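Side-chain contacts in alpha-glucosidase YIHQ (Escherichia coli, PDB 5AEG), which hydrolyses sulfoquinovosyl diacylglycerides and simple sulfoquinovosides such as sulfoquinovosyl glycerol, releasing sulfoquinovose for use as a source of carbon and sulfur: residues 610-615 and 665-670; 588-593 and 629-634; 528-533 and 566-571; 573-578 and 584-589. One frame throughout, in Å; residues are numbered along the deposited sequence.

Contact 1 of 4, residues 610-615 and 665-670; sequences GRDILV and DSEWAA
Trp668 turns an edge of its indole toward Asp612, whose OD2 lies near the ring plane, 4.1 Å from Trp668 CD1; Ser666 OG sits at the edge of the same ring, also in plane. The Asp612 carboxylate is approached differently: the Ser666 hydroxyl comes down on OD2 from above the carboxylate plane, 53° out of it, and donates a hydrogen bond of 2.6 Å from OG to OD2. This serine opens an ST turn, combined with a type I turn from Ser666 to Ala669, that leads out of strand 660-663 into helix 669-673, with Trp668 at the N-cap position. The Glu667 chain bends at chi2 (-85°), bringing OE1 to 3.8 Å from Asp612 OD2. Water 1 bridges the two carboxylates, donating to Glu667 OE1 and, at 2.7 Å, to Asp612 OD2. On the other carboxylate oxygen, Asp612 OD1 forms a salt bridge with Arg663, which probably favours the charged form of the acid. Replacing Asp612 by an alanine would probably leave the Ser666 hydroxyl and water 1 each short of an acceptor, and Arg663 with one carboxylate fewer. The indole is held from elsewhere too: NE1 bonds to Glu574, and Tyr571 meets the ring edge-to-face. Ser666 thus works in both directions, since its OG, anti to its own backbone N, also accepts from Trp668 N at 2.9 Å, with an N-H...O angle of 152°.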
loop_
_atom_site.group_PDB
_atom_site.type_symbol
_atom_site.label_atom_id
_atom_site.label_comp_id
_atom_site.label_asym_id
_atom_site.label_seq_id
_atom_site.Cartn_x
_atom_site.Cartn_y
_atom_site.Cartn_z
ATOM N N GLY A 610 -11.978 -7.821 11.238
ATOM C CA GLY A 610 -11.907 -7.842 12.717
ATOM C C GLY A 610 -11.618 -9.286 13.160
ATOM O O GLY A 610 -11.058 -10.088 12.416
ATOM N N ARG A 611 -11.989 -9.592 14.407
ATOM C CA ARG A 611 -11.816 -10.934 14.961
ATOM C C ARG A 611 -12.792 -12.016 14.477
ATOM O O ARG A 611 -12.401 -13.196 14.374
ATOM C CB ARG A 611 -11.911 -10.823 16.497
ATOM C CG ARG A 611 -11.746 -12.099 17.302
ATOM C CD ARG A 611 -10.414 -12.749 17.207
ATOM N NE ARG A 611 -10.358 -14.121 17.843
ATOM C CZ ARG A 611 -10.607 -15.269 17.193
ATOM N NH1 ARG A 611 -10.959 -15.314 15.839
ATOM N NH2 ARG A 611 -10.506 -16.395 17.875
ATOM N N ASP A 612 -14.043 -11.638 14.171
ATOM C CA ASP A 612 -15.159 -12.608 14.190
ATOM C C ASP A 612 -15.781 -12.897 12.829
ATOM O O ASP A 612 -16.707 -13.707 12.735
ATOM C CB ASP A 612 -16.228 -12.062 15.158
ATOM C CG ASP A 612 -15.790 -12.085 16.638
ATOM O OD1 ASP A 612 -14.943 -12.885 16.929
ATOM O OD2 ASP A 612 -16.259 -11.269 17.441
ATOM N N ILE A 613 -15.325 -12.223 11.750
ATOM C CA ILE A 613 -15.886 -12.524 10.421
ATOM C C ILE A 613 -14.785 -13.043 9.537
ATOM O O ILE A 613 -13.681 -12.457 9.496
ATOM C CB ILE A 613 -16.467 -11.244 9.777
ATOM C CG1 ILE A 613 -17.644 -10.755 10.596
ATOM C CG2 ILE A 613 -16.908 -11.553 8.334
ATOM C CD1 ILE A 613 -18.244 -9.425 10.183
ATOM N N LEU A 614 -15.048 -14.118 8.807
ATOM C CA LEU A 614 -14.119 -14.660 7.872
ATOM C C LEU A 614 -14.675 -14.388 6.482
ATOM O O LEU A 614 -15.849 -14.738 6.189
ATOM C CB LEU A 614 -13.902 -16.131 8.113
ATOM C CG LEU A 614 -12.890 -16.911 7.215
ATOM C CD1 LEU A 614 -12.288 -18.071 7.993
ATOM C CD2 LEU A 614 -13.427 -17.399 5.912
ATOM N N VAL A 615 -13.822 -13.875 5.578
ATOM C CA VAL A 615 -14.280 -13.494 4.185
ATOM C C VAL A 615 -13.405 -14.174 3.148
ATOM O O VAL A 615 -12.148 -14.096 3.224
ATOM C CB VAL A 615 -14.267 -11.974 3.937
ATOM C CG1 VAL A 615 -14.879 -11.570 2.570
ATOM C CG2 VAL A 615 -14.895 -11.200 5.077
ATOM N N ASP A 665 -19.815 -17.646 18.584
ATOM C CA ASP A 665 -19.546 -17.126 19.944
ATOM C C ASP A 665 -19.210 -15.683 19.993
ATOM O O ASP A 665 -18.926 -15.170 21.055
ATOM C CB ASP A 665 -18.395 -17.924 20.584
ATOM C CG ASP A 665 -18.736 -19.415 20.690
ATOM O OD1 ASP A 665 -19.896 -19.721 20.999
ATOM O OD2 ASP A 665 -17.905 -20.269 20.427
ATOM N N SER A 666 -19.208 -14.979 18.851
ATOM C CA SER A 666 -18.919 -13.572 18.916
ATOM C C SER A 666 -19.946 -12.855 19.764
ATOM O O SER A 666 -21.166 -13.118 19.667
ATOM C CB SER A 666 -19.005 -12.967 17.470
ATOM O OG SER A 666 -18.852 -11.591 17.563
ATOM N N GLU A 667 -19.501 -11.858 20.473
ATOM C CA GLU A 667 -20.426 -10.990 21.184
ATOM C C GLU A 667 -21.255 -10.165 20.262
ATOM O O GLU A 667 -22.255 -9.644 20.662
ATOM C CB GLU A 667 -19.714 -10.128 22.229
ATOM C CG GLU A 667 -18.812 -9.012 21.724
ATOM C CD GLU A 667 -17.361 -9.464 21.373
ATOM O OE1 GLU A 667 -17.087 -10.670 21.062
ATOM O OE2 GLU A 667 -16.498 -8.565 21.389
ATOM N N TRP A 668 -20.870 -10.069 18.982
ATOM C CA TRP A 668 -21.648 -9.406 17.920
ATOM C C TRP A 668 -22.581 -10.329 17.103
ATOM O O TRP A 668 -23.133 -9.912 16.043
ATOM C CB TRP A 668 -20.616 -8.790 16.900
ATOM C CG TRP A 668 -19.751 -7.704 17.512
ATOM C CD1 TRP A 668 -18.428 -7.821 17.968
ATOM C CD2 TRP A 668 -20.089 -6.360 17.643
ATOM N NE1 TRP A 668 -17.973 -6.617 18.401
ATOM C CE2 TRP A 668 -18.984 -5.704 18.215
ATOM C CE3 TRP A 668 -21.239 -5.620 17.356
ATOM C CZ2 TRP A 668 -18.996 -4.386 18.445
ATOM C CZ3 TRP A 668 -21.230 -4.280 17.632
ATOM C CH2 TRP A 668 -20.124 -3.687 18.142
ATOM N N ALA A 669 -22.778 -11.570 17.564
ATOM C CA ALA A 669 -23.539 -12.543 16.796
ATOM C C ALA A 669 -24.948 -12.099 16.465
ATOM O O ALA A 669 -25.425 -12.412 15.385
ATOM C CB ALA A 669 -23.611 -13.908 17.461
ATOM N N ALA A 670 -25.621 -11.396 17.361
ATOM C CA ALA A 670 -26.960 -10.937 17.032
ATOM C C ALA A 670 -26.915 -9.920 15.851
ATOM O O ALA A 670 -27.743 -9.986 14.969
ATOM C CB ALA A 670 -27.644 -10.321 18.208
HETATM O O HOH W 1 -15.220 -11.769 19.830
#

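Contact 2 of 4, residues 588-593 and 629-634; sequences RPLFLH and YLPEDN
In the C-terminal beta domain of this family 31 glycosidase, Leu590, in the turn after strand 587-588, packs against Pro631, the residue that follows strand 625-630. One branch of the leucine does the touching: Leu590 CD2 lies 3.9 Å from Pro631 CD and 4.1 Å from Pro631 CG, the two side chains crossing at about a right angle. The same methyl approaches the backbone at Tyr629 O, a carbonyl whose polar needs are met by Gln606 NE2. Leu590 has a chi1 of -92°, about 30° from the staggered value, which may reflect some strain. The turn that carries it is tied by backbone bonds, Leu592 N to Pro589 O and His593 N to Leu590 O. Across its ends, Arg588 NH1 donates to His593 NE2 at 3.0 Å; the imidazole lies at the edge of the guanidinium, while the donor is tilted 20° from the imidazole plane. Beyond the proline, Asp633 OD2 forms a salt bridge with Arg663. Around this apolar touch, Leu608 of strand 607-609 and Leu614 of strand 613-615 pack on Leu590, Leu614 also reaching Pro631 and Leu630, while Leu592 and His593 of the same turn lie against helix 232-243.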
loop_
_atom_site.group_PDB
_atom_site.type_symbol
_atom_site.label_atom_id
_atom_site.label_comp_id
_atom_site.label_asym_id
_atom_site.label_seq_id
_atom_site.Cartn_x
_atom_site.Cartn_y
_atom_site.Cartn_z
ATOM N N ARG A 588 -7.344 -8.947 8.538
ATOM C CA ARG A 588 -6.314 -9.708 9.204
ATOM C C ARG A 588 -5.994 -11.039 8.566
ATOM O O ARG A 588 -6.916 -11.827 8.181
ATOM C CB ARG A 588 -6.815 -9.976 10.668
ATOM C CG ARG A 588 -7.110 -8.706 11.422
ATOM C CD ARG A 588 -7.703 -8.934 12.822
ATOM N NE ARG A 588 -8.245 -7.722 13.383
ATOM C CZ ARG A 588 -8.866 -7.637 14.570
ATOM N NH1 ARG A 588 -9.009 -8.710 15.356
ATOM N NH2 ARG A 588 -9.384 -6.496 14.987
ATOM N N PRO A 589 -4.701 -11.425 8.554
ATOM C CA PRO A 589 -4.282 -12.745 8.175
ATOM C C PRO A 589 -4.886 -13.737 9.206
ATOM O O PRO A 589 -4.949 -13.361 10.371
ATOM C CB PRO A 589 -2.750 -12.677 8.314
ATOM C CG PRO A 589 -2.429 -11.219 8.190
ATOM C CD PRO A 589 -3.561 -10.532 8.841
ATOM N N LEU A 590 -5.355 -14.886 8.762
ATOM C CA LEU A 590 -6.037 -15.845 9.706
ATOM C C LEU A 590 -5.079 -16.285 10.873
ATOM O O LEU A 590 -5.547 -16.540 12.004
ATOM C CB LEU A 590 -6.524 -17.041 9.019
ATOM C CG LEU A 590 -7.982 -16.985 8.501
ATOM C CD1 LEU A 590 -8.250 -15.940 7.403
ATOM C CD2 LEU A 590 -8.453 -18.332 8.042
ATOM N N PHE A 591 -3.776 -16.275 10.617
ATOM C CA PHE A 591 -2.802 -16.737 11.616
ATOM C C PHE A 591 -2.646 -15.738 12.736
ATOM O O PHE A 591 -2.121 -16.109 13.745
ATOM C CB PHE A 591 -1.496 -17.199 10.981
ATOM C CG PHE A 591 -0.774 -16.134 10.200
ATOM C CD1 PHE A 591 -0.122 -15.110 10.836
ATOM C CD2 PHE A 591 -0.780 -16.179 8.856
ATOM C CE1 PHE A 591 0.585 -14.149 10.095
ATOM C CE2 PHE A 591 -0.125 -15.211 8.101
ATOM C CZ PHE A 591 0.580 -14.227 8.720
ATOM N N LEU A 592 -3.180 -14.507 12.643
ATOM C CA LEU A 592 -3.198 -13.633 13.784
ATOM C C LEU A 592 -4.052 -14.231 14.942
ATOM O O LEU A 592 -3.764 -13.944 16.140
ATOM C CB LEU A 592 -3.724 -12.262 13.524
ATOM C CG LEU A 592 -2.968 -11.321 12.578
ATOM C CD1 LEU A 592 -3.459 -9.903 12.687
ATOM C CD2 LEU A 592 -1.488 -11.432 12.736
ATOM N N HIS A 593 -5.080 -14.990 14.574
ATOM C CA HIS A 593 -6.015 -15.555 15.579
ATOM C C HIS A 593 -6.017 -17.044 15.649
ATOM O O HIS A 593 -6.656 -17.559 16.550
ATOM C CB HIS A 593 -7.428 -15.007 15.394
ATOM C CG HIS A 593 -7.516 -13.562 15.584
ATOM N ND1 HIS A 593 -7.195 -12.940 16.791
ATOM C CD2 HIS A 593 -7.819 -12.558 14.705
ATOM C CE1 HIS A 593 -7.335 -11.633 16.652
ATOM N NE2 HIS A 593 -7.724 -11.382 15.398
ATOM N N TYR A 629 -11.181 -22.078 3.144
ATOM C CA TYR A 629 -10.709 -22.781 4.318
ATOM C C TYR A 629 -11.266 -22.172 5.567
ATOM O O TYR A 629 -11.104 -20.989 5.808
ATOM C CB TYR A 629 -9.130 -22.818 4.345
ATOM C CG TYR A 629 -8.644 -23.543 5.561
ATOM C CD1 TYR A 629 -8.738 -24.970 5.639
ATOM C CD2 TYR A 629 -8.172 -22.865 6.660
ATOM C CE1 TYR A 629 -8.262 -25.667 6.786
ATOM C CE2 TYR A 629 -7.724 -23.557 7.808
ATOM C CZ TYR A 629 -7.824 -24.966 7.864
ATOM O OH TYR A 629 -7.370 -25.595 9.053
ATOM N N LEU A 630 -11.849 -23.001 6.461
ATOM C CA LEU A 630 -12.177 -22.531 7.778
ATOM C C LEU A 630 -11.248 -23.136 8.838
ATOM O O LEU A 630 -11.071 -24.375 8.854
ATOM C CB LEU A 630 -13.634 -22.928 8.123
ATOM C CG LEU A 630 -14.740 -22.362 7.217
ATOM C CD1 LEU A 630 -16.158 -22.927 7.614
ATOM C CD2 LEU A 630 -14.787 -20.871 7.302
ATOM N N PRO A 631 -10.614 -22.283 9.656
ATOM C CA PRO A 631 -9.844 -22.838 10.747
ATOM C C PRO A 631 -10.876 -23.388 11.830
ATOM O O PRO A 631 -12.135 -23.215 11.690
ATOM C CB PRO A 631 -9.092 -21.664 11.308
ATOM C CG PRO A 631 -10.082 -20.500 11.112
ATOM C CD PRO A 631 -10.854 -20.851 9.858
ATOM N N GLU A 632 -10.357 -24.107 12.807
ATOM C CA GLU A 632 -11.237 -24.768 13.782
ATOM C C GLU A 632 -11.934 -23.782 14.689
ATOM O O GLU A 632 -11.317 -23.066 15.483
ATOM C CB GLU A 632 -10.427 -25.829 14.627
ATOM C CG GLU A 632 -11.364 -26.868 15.316
ATOM C CD GLU A 632 -12.270 -27.611 14.317
ATOM O OE1 GLU A 632 -11.823 -28.565 13.575
ATOM O OE2 GLU A 632 -13.477 -27.240 14.243
ATOM N N ASP A 633 -13.245 -23.673 14.505
ATOM C CA ASP A 633 -14.046 -22.751 15.262
ATOM C C ASP A 633 -15.456 -23.132 14.907
ATOM O O ASP A 633 -15.705 -23.940 14.047
ATOM C CB ASP A 633 -13.762 -21.238 14.972
ATOM C CG ASP A 633 -13.863 -20.372 16.175
ATOM O OD1 ASP A 633 -14.772 -20.627 16.980
ATOM O OD2 ASP A 633 -13.115 -19.362 16.362
ATOM N N ASN A 634 -16.369 -22.530 15.617
ATOM C CA ASN A 634 -17.803 -22.673 15.267
ATOM C C ASN A 634 -18.247 -21.495 14.373
ATOM O O ASN A 634 -18.449 -20.413 14.871
ATOM C CB ASN A 634 -18.617 -22.825 16.527
ATOM C CG ASN A 634 -18.360 -24.254 17.161
ATOM O OD1 ASN A 634 -18.385 -25.352 16.468
ATOM N ND2 ASN A 634 -17.972 -24.227 18.372
#

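Contact 3 of 4, residues 528-533 and 566-571; sequences SAFTPM and TTLKPY
Phe530 and Leu568 both hold CG beside the backbone N and anti to the carbonyl carbon (chi1 -66° and -60°), and these torsions carry the phenyl ring and one leucine methyl to a common point. Leu568 is extended at its second torsion, and its CD1 does the touching, 3.9 Å from Phe530 CE1 and 4.0 Å from Phe530 CD1. The side chains cross at about a right angle, and the methyl meets the ring obliquely. That methyl also covers a backbone carbonyl, Leu568 CD1 standing 4.1 Å from Ala529 O; this oxygen is buried here and has no hydrogen-bond partner in the model, a small polar cost within an otherwise apolar contact. The ring is presented by a type I turn from Ser528 to Thr531. Thr531 OG1 secures the turn by donating to Ser528 O at 2.7 Å, in the carbonyl plane and on a lone pair, with a C=O...donor angle of 124°; the accompanying backbone bond from Thr531 N is weak. The backbone carbonyl of Phe530 accepts from the Tyr607 hydroxyl. On the partner side, Leu568 stands where helices 552-567 and 569-582 meet, and Lys569 beside it sends NZ to salt bridges with Asp251 and Asp255. Within the TIM barrel, the turn lies between helix 518-528 and strand 534-536, the last barrel strand along the chain. Strand 613-615 of the C-terminal domain closes in through Val615 on Phe530 and Ile613 on Leu568, and helix 669-673 adds Phe672 against the leucine.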
loop_
_atom_site.group_PDB
_atom_site.type_symbol
_atom_site.label_atom_id
_atom_site.label_comp_id
_atom_site.label_asym_id
_atom_site.label_seq_id
_atom_site.Cartn_x
_atom_site.Cartn_y
_atom_site.Cartn_z
ATOM N N SER A 528 -16.003 -5.372 -1.349
ATOM C CA SER A 528 -15.805 -4.129 -0.691
ATOM C C SER A 528 -16.734 -3.820 0.503
ATOM O O SER A 528 -16.334 -3.111 1.444
ATOM C CB SER A 528 -15.780 -2.938 -1.703
ATOM O OG SER A 528 -14.662 -3.071 -2.585
ATOM N N ALA A 529 -17.920 -4.381 0.500
ATOM C CA ALA A 529 -18.835 -4.257 1.638
ATOM C C ALA A 529 -18.293 -4.938 2.902
ATOM O O ALA A 529 -18.794 -4.650 3.987
ATOM C CB ALA A 529 -20.176 -4.901 1.271
ATOM N N PHE A 530 -17.290 -5.811 2.748
ATOM C CA PHE A 530 -16.520 -6.416 3.859
ATOM C C PHE A 530 -15.110 -5.906 4.052
ATOM O O PHE A 530 -14.172 -6.678 4.267
ATOM C CB PHE A 530 -16.637 -7.945 3.733
ATOM C CG PHE A 530 -18.061 -8.405 3.968
ATOM C CD1 PHE A 530 -18.503 -8.678 5.263
ATOM C CD2 PHE A 530 -18.950 -8.507 2.942
ATOM C CE1 PHE A 530 -19.787 -9.111 5.530
ATOM C CE2 PHE A 530 -20.268 -8.899 3.193
ATOM C CZ PHE A 530 -20.676 -9.250 4.493
ATOM N N THR A 531 -14.979 -4.590 3.855
ATOM C CA THR A 531 -13.720 -3.856 4.024
ATOM C C THR A 531 -14.088 -2.562 4.739
ATOM O O THR A 531 -15.282 -2.265 4.908
ATOM C CB THR A 531 -12.976 -3.556 2.691
ATOM O OG1 THR A 531 -13.713 -2.577 1.969
ATOM C CG2 THR A 531 -12.777 -4.761 1.901
ATOM N N PRO A 532 -13.089 -1.761 5.191
ATOM C CA PRO A 532 -13.520 -0.585 5.884
ATOM C C PRO A 532 -14.002 0.642 5.061
ATOM O O PRO A 532 -14.368 1.703 5.655
ATOM C CB PRO A 532 -12.303 -0.183 6.752
ATOM C CG PRO A 532 -11.160 -0.774 6.102
ATOM C CD PRO A 532 -11.668 -2.083 5.450
ATOM N N MET A 533 -14.023 0.552 3.738
ATOM C CA MET A 533 -14.452 1.722 2.946
ATOM C C MET A 533 -14.974 1.219 1.609
ATOM O O MET A 533 -14.328 0.385 0.997
ATOM C CB MET A 533 -13.282 2.709 2.781
ATOM C CG MET A 533 -13.637 3.932 1.960
ATOM S SD MET A 533 -12.322 5.118 2.077
ATOM C CE MET A 533 -12.839 6.247 0.771
ATOM N N THR A 566 -23.337 -0.786 5.999
ATOM C CA THR A 566 -23.736 0.181 7.034
ATOM C C THR A 566 -24.236 -0.546 8.316
ATOM O O THR A 566 -23.994 -0.071 9.407
ATOM C CB THR A 566 -24.784 1.224 6.586
ATOM O OG1 THR A 566 -25.944 0.566 6.072
ATOM C CG2 THR A 566 -24.169 2.131 5.528
ATOM N N THR A 567 -24.811 -1.728 8.154
ATOM C CA THR A 567 -25.224 -2.527 9.305
ATOM C C THR A 567 -24.012 -2.922 10.191
ATOM O O THR A 567 -24.092 -2.940 11.442
ATOM C CB THR A 567 -25.960 -3.750 8.885
ATOM O OG1 THR A 567 -27.124 -3.383 8.122
ATOM C CG2 THR A 567 -26.406 -4.605 10.139
ATOM N N LEU A 568 -22.862 -3.178 9.544
ATOM C CA LEU A 568 -21.644 -3.464 10.263
ATOM C C LEU A 568 -20.969 -2.310 10.940
ATOM O O LEU A 568 -19.984 -2.557 11.670
ATOM C CB LEU A 568 -20.640 -4.147 9.330
ATOM C CG LEU A 568 -21.053 -5.468 8.710
ATOM C CD1 LEU A 568 -19.975 -5.843 7.726
ATOM C CD2 LEU A 568 -21.109 -6.532 9.772
ATOM N N LYS A 569 -21.435 -1.063 10.748
ATOM C CA LYS A 569 -20.790 0.110 11.280
ATOM C C LYS A 569 -20.175 -0.022 12.689
ATOM O O LYS A 569 -19.001 0.306 12.887
ATOM C CB LYS A 569 -21.639 1.344 11.175
ATOM C CG LYS A 569 -21.134 2.591 11.875
ATOM C CD LYS A 569 -21.956 3.829 11.562
ATOM C CE LYS A 569 -21.281 5.074 12.089
ATOM N NZ LYS A 569 -22.187 6.191 11.799
ATOM N N PRO A 570 -20.967 -0.469 13.674
ATOM C CA PRO A 570 -20.388 -0.409 15.024
ATOM C C PRO A 570 -19.266 -1.422 15.198
ATOM O O PRO A 570 -18.316 -1.178 15.941
ATOM C CB PRO A 570 -21.621 -0.697 15.962
ATOM C CG PRO A 570 -22.552 -1.390 15.065
ATOM C CD PRO A 570 -22.400 -0.786 13.706
ATOM N N TYR A 571 -19.350 -2.531 14.488
ATOM C CA TYR A 571 -18.338 -3.565 14.520
ATOM C C TYR A 571 -17.033 -3.075 13.857
ATOM O O TYR A 571 -15.949 -3.173 14.444
ATOM C CB TYR A 571 -18.837 -4.820 13.817
ATOM C CG TYR A 571 -17.846 -5.913 13.689
ATOM C CD1 TYR A 571 -17.434 -6.653 14.810
ATOM C CD2 TYR A 571 -17.230 -6.189 12.482
ATOM C CE1 TYR A 571 -16.543 -7.666 14.729
ATOM C CE2 TYR A 571 -16.305 -7.224 12.387
ATOM C CZ TYR A 571 -15.964 -7.969 13.505
ATOM O OH TYR A 571 -15.044 -8.968 13.388
#

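Contact 4 of 4, residues 573-578 and 584-589; sequences KEAVAL and LPVMRP
Apolar contacts come first: Val586 points its two branches at two successive residues of helix 569-582, CG2 meeting Val576 CG2 at 3.9 Å and CG1 meeting Ala575 CB at 4.2 Å. With CG1 anti to its backbone N (chi1 -178°), the valine straddles these two helix residues. Farther along the helix, Leu578 CB rests 4.3 Å from Leu584 CD2. Flat-group packing follows. Leu584 CD2 also lies over one face of the Arg588 guanidinium, 3.3 Å above its plane and offset toward the rim, while Leu578 CD1 comes to the edge of the group near its plane. The leucines cover one face and one edge of the group without taking up its N-H groups. Polar bonds finish the grip. Arg588 NE donates to Pro585 O at 2.7 Å, nearly along the C=O axis at 170°, which, with the NH2 bond to water 2 and the NH1 bond to His593, holds the guanidinium in place. No direct hydrogen bond spans the two segments; water 2 does it instead, donating to Ala575 O and to Leu584 O, both at 2.8 Å, and accepting from Arg588 NH2 at 2.9 Å. Here helix 569-582 ends, the chain turns back along it, and edge strand 587-588 opens the antiparallel sheet of the family 31 C-terminal domain, Val586 already bonding to Gly610.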
loop_
_atom_site.group_PDB
_atom_site.type_symbol
_atom_site.label_atom_id
_atom_site.label_comp_id
_atom_site.label_asym_id
_atom_site.label_seq_id
_atom_site.Cartn_x
_atom_site.Cartn_y
_atom_site.Cartn_z
ATOM N N LYS A 573 -16.161 0.083 13.456
ATOM C CA LYS A 573 -15.703 1.224 14.183
ATOM C C LYS A 573 -14.888 0.714 15.360
ATOM O O LYS A 573 -13.830 1.235 15.628
ATOM C CB LYS A 573 -16.966 2.072 14.550
ATOM C CG LYS A 573 -16.727 3.318 15.319
ATOM C CD LYS A 573 -17.915 4.312 15.249
ATOM C CE LYS A 573 -17.481 5.652 15.876
ATOM N NZ LYS A 573 -16.753 6.564 14.892
ATOM N N GLU A 574 -15.348 -0.333 16.041
ATOM C CA GLU A 574 -14.542 -0.974 17.054
ATOM C C GLU A 574 -13.176 -1.492 16.512
ATOM O O GLU A 574 -12.111 -1.277 17.133
ATOM C CB GLU A 574 -15.342 -2.091 17.754
ATOM C CG GLU A 574 -14.502 -2.937 18.746
ATOM C CD GLU A 574 -15.284 -4.139 19.283
ATOM O OE1 GLU A 574 -15.380 -5.243 18.665
ATOM O OE2 GLU A 574 -15.923 -3.923 20.310
ATOM N N ALA A 575 -13.213 -2.194 15.374
ATOM C CA ALA A 575 -11.979 -2.654 14.727
ATOM C C ALA A 575 -11.040 -1.517 14.372
ATOM O O ALA A 575 -9.820 -1.587 14.664
ATOM C CB ALA A 575 -12.285 -3.561 13.520
ATOM N N VAL A 576 -11.584 -0.448 13.786
ATOM C CA VAL A 576 -10.757 0.732 13.435
ATOM C C VAL A 576 -10.123 1.395 14.690
ATOM O O VAL A 576 -9.009 1.879 14.646
ATOM C CB VAL A 576 -11.581 1.698 12.572
ATOM C CG1 VAL A 576 -10.930 3.058 12.452
ATOM C CG2 VAL A 576 -11.863 1.062 11.214
ATOM N N ALA A 577 -10.852 1.394 15.813
ATOM C CA ALA A 577 -10.320 1.938 17.071
ATOM C C ALA A 577 -9.138 1.080 17.590
ATOM O O ALA A 577 -8.089 1.625 17.946
ATOM C CB ALA A 577 -11.486 2.088 18.112
ATOM N N LEU A 578 -9.246 -0.232 17.505
ATOM C CA LEU A 578 -8.116 -1.153 17.818
ATOM C C LEU A 578 -6.875 -0.981 16.929
ATOM O O LEU A 578 -5.694 -1.005 17.401
ATOM C CB LEU A 578 -8.549 -2.591 17.764
ATOM C CG LEU A 578 -9.493 -2.919 18.916
ATOM C CD1 LEU A 578 -10.309 -4.147 18.594
ATOM C CD2 LEU A 578 -8.701 -3.138 20.265
ATOM N N LEU A 584 -3.501 -3.319 15.464
ATOM C CA LEU A 584 -4.161 -4.552 15.153
ATOM C C LEU A 584 -5.019 -4.247 13.871
ATOM O O LEU A 584 -5.957 -3.461 13.935
ATOM C CB LEU A 584 -5.123 -4.946 16.244
ATOM C CG LEU A 584 -5.882 -6.227 16.088
ATOM C CD1 LEU A 584 -5.088 -7.462 15.852
ATOM C CD2 LEU A 584 -6.800 -6.437 17.264
ATOM N N PRO A 585 -4.555 -4.752 12.724
ATOM C CA PRO A 585 -5.241 -4.283 11.453
ATOM C C PRO A 585 -6.697 -4.749 11.269
ATOM O O PRO A 585 -7.138 -5.761 11.813
ATOM C CB PRO A 585 -4.344 -4.841 10.372
ATOM C CG PRO A 585 -3.876 -6.179 10.966
ATOM C CD PRO A 585 -3.561 -5.803 12.435
ATOM N N VAL A 586 -7.430 -4.005 10.443
ATOM C CA VAL A 586 -8.860 -4.287 10.238
ATOM C C VAL A 586 -9.077 -5.533 9.416
ATOM O O VAL A 586 -9.907 -6.357 9.759
ATOM C CB VAL A 586 -9.599 -3.067 9.632
ATOM C CG1 VAL A 586 -11.077 -3.375 9.473
ATOM C CG2 VAL A 586 -9.412 -1.873 10.555
ATOM N N MET A 587 -8.285 -5.734 8.344
ATOM C CA MET A 587 -8.345 -6.954 7.624
ATOM C C MET A 587 -7.105 -7.737 8.018
ATOM O O MET A 587 -5.992 -7.263 7.879
ATOM C CB MET A 587 -8.364 -6.683 6.090
ATOM C CG MET A 587 -9.599 -5.998 5.653
ATOM S SD MET A 587 -9.507 -5.208 3.979
ATOM C CE MET A 587 -9.354 -6.607 2.922
ATOM N N ARG A 588 -7.344 -8.947 8.538
ATOM C CA ARG A 588 -6.314 -9.708 9.204
ATOM C C ARG A 588 -5.994 -11.039 8.566
ATOM O O ARG A 588 -6.916 -11.827 8.181
ATOM C CB ARG A 588 -6.815 -9.976 10.668
ATOM C CG ARG A 588 -7.110 -8.706 11.422
ATOM C CD ARG A 588 -7.703 -8.934 12.822
ATOM N NE ARG A 588 -8.245 -7.722 13.383
ATOM C CZ ARG A 588 -8.866 -7.637 14.570
ATOM N NH1 ARG A 588 -9.009 -8.710 15.356
ATOM N NH2 ARG A 588 -9.384 -6.496 14.987
ATOM N N PRO A 589 -4.701 -11.425 8.554
ATOM C CA PRO A 589 -4.282 -12.745 8.175
ATOM C C PRO A 589 -4.886 -13.737 9.206
ATOM O O PRO A 589 -4.949 -13.361 10.371
ATOM C CB PRO A 589 -2.750 -12.677 8.314
ATOM C CG PRO A 589 -2.429 -11.219 8.190
ATOM C CD PRO A 589 -3.561 -10.532 8.841
HETATM O O HOH W 2 -8.688 -3.974 13.850
#

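Contacts 2, 3 and 4 are buried, whereas contact 1 is only partly so, and the chemistry follows: charge, hydroxyl and water in contact 1, leucine, proline and phenylalanine in contacts 2 and 3, and a mixture around a bridging water in contact 4. Contacts 3 and 4 both use helix 569-582, one at its start against the barrel, the other on its way into the C-terminal sheet. Contacts 2 and 4 share Arg588, and contacts 1 and 4 reach the same sheet, tied by Trp668 to Glu574. Tyr571 brings contact 3 to contact 1, while contacts 2 and 3 do not touch.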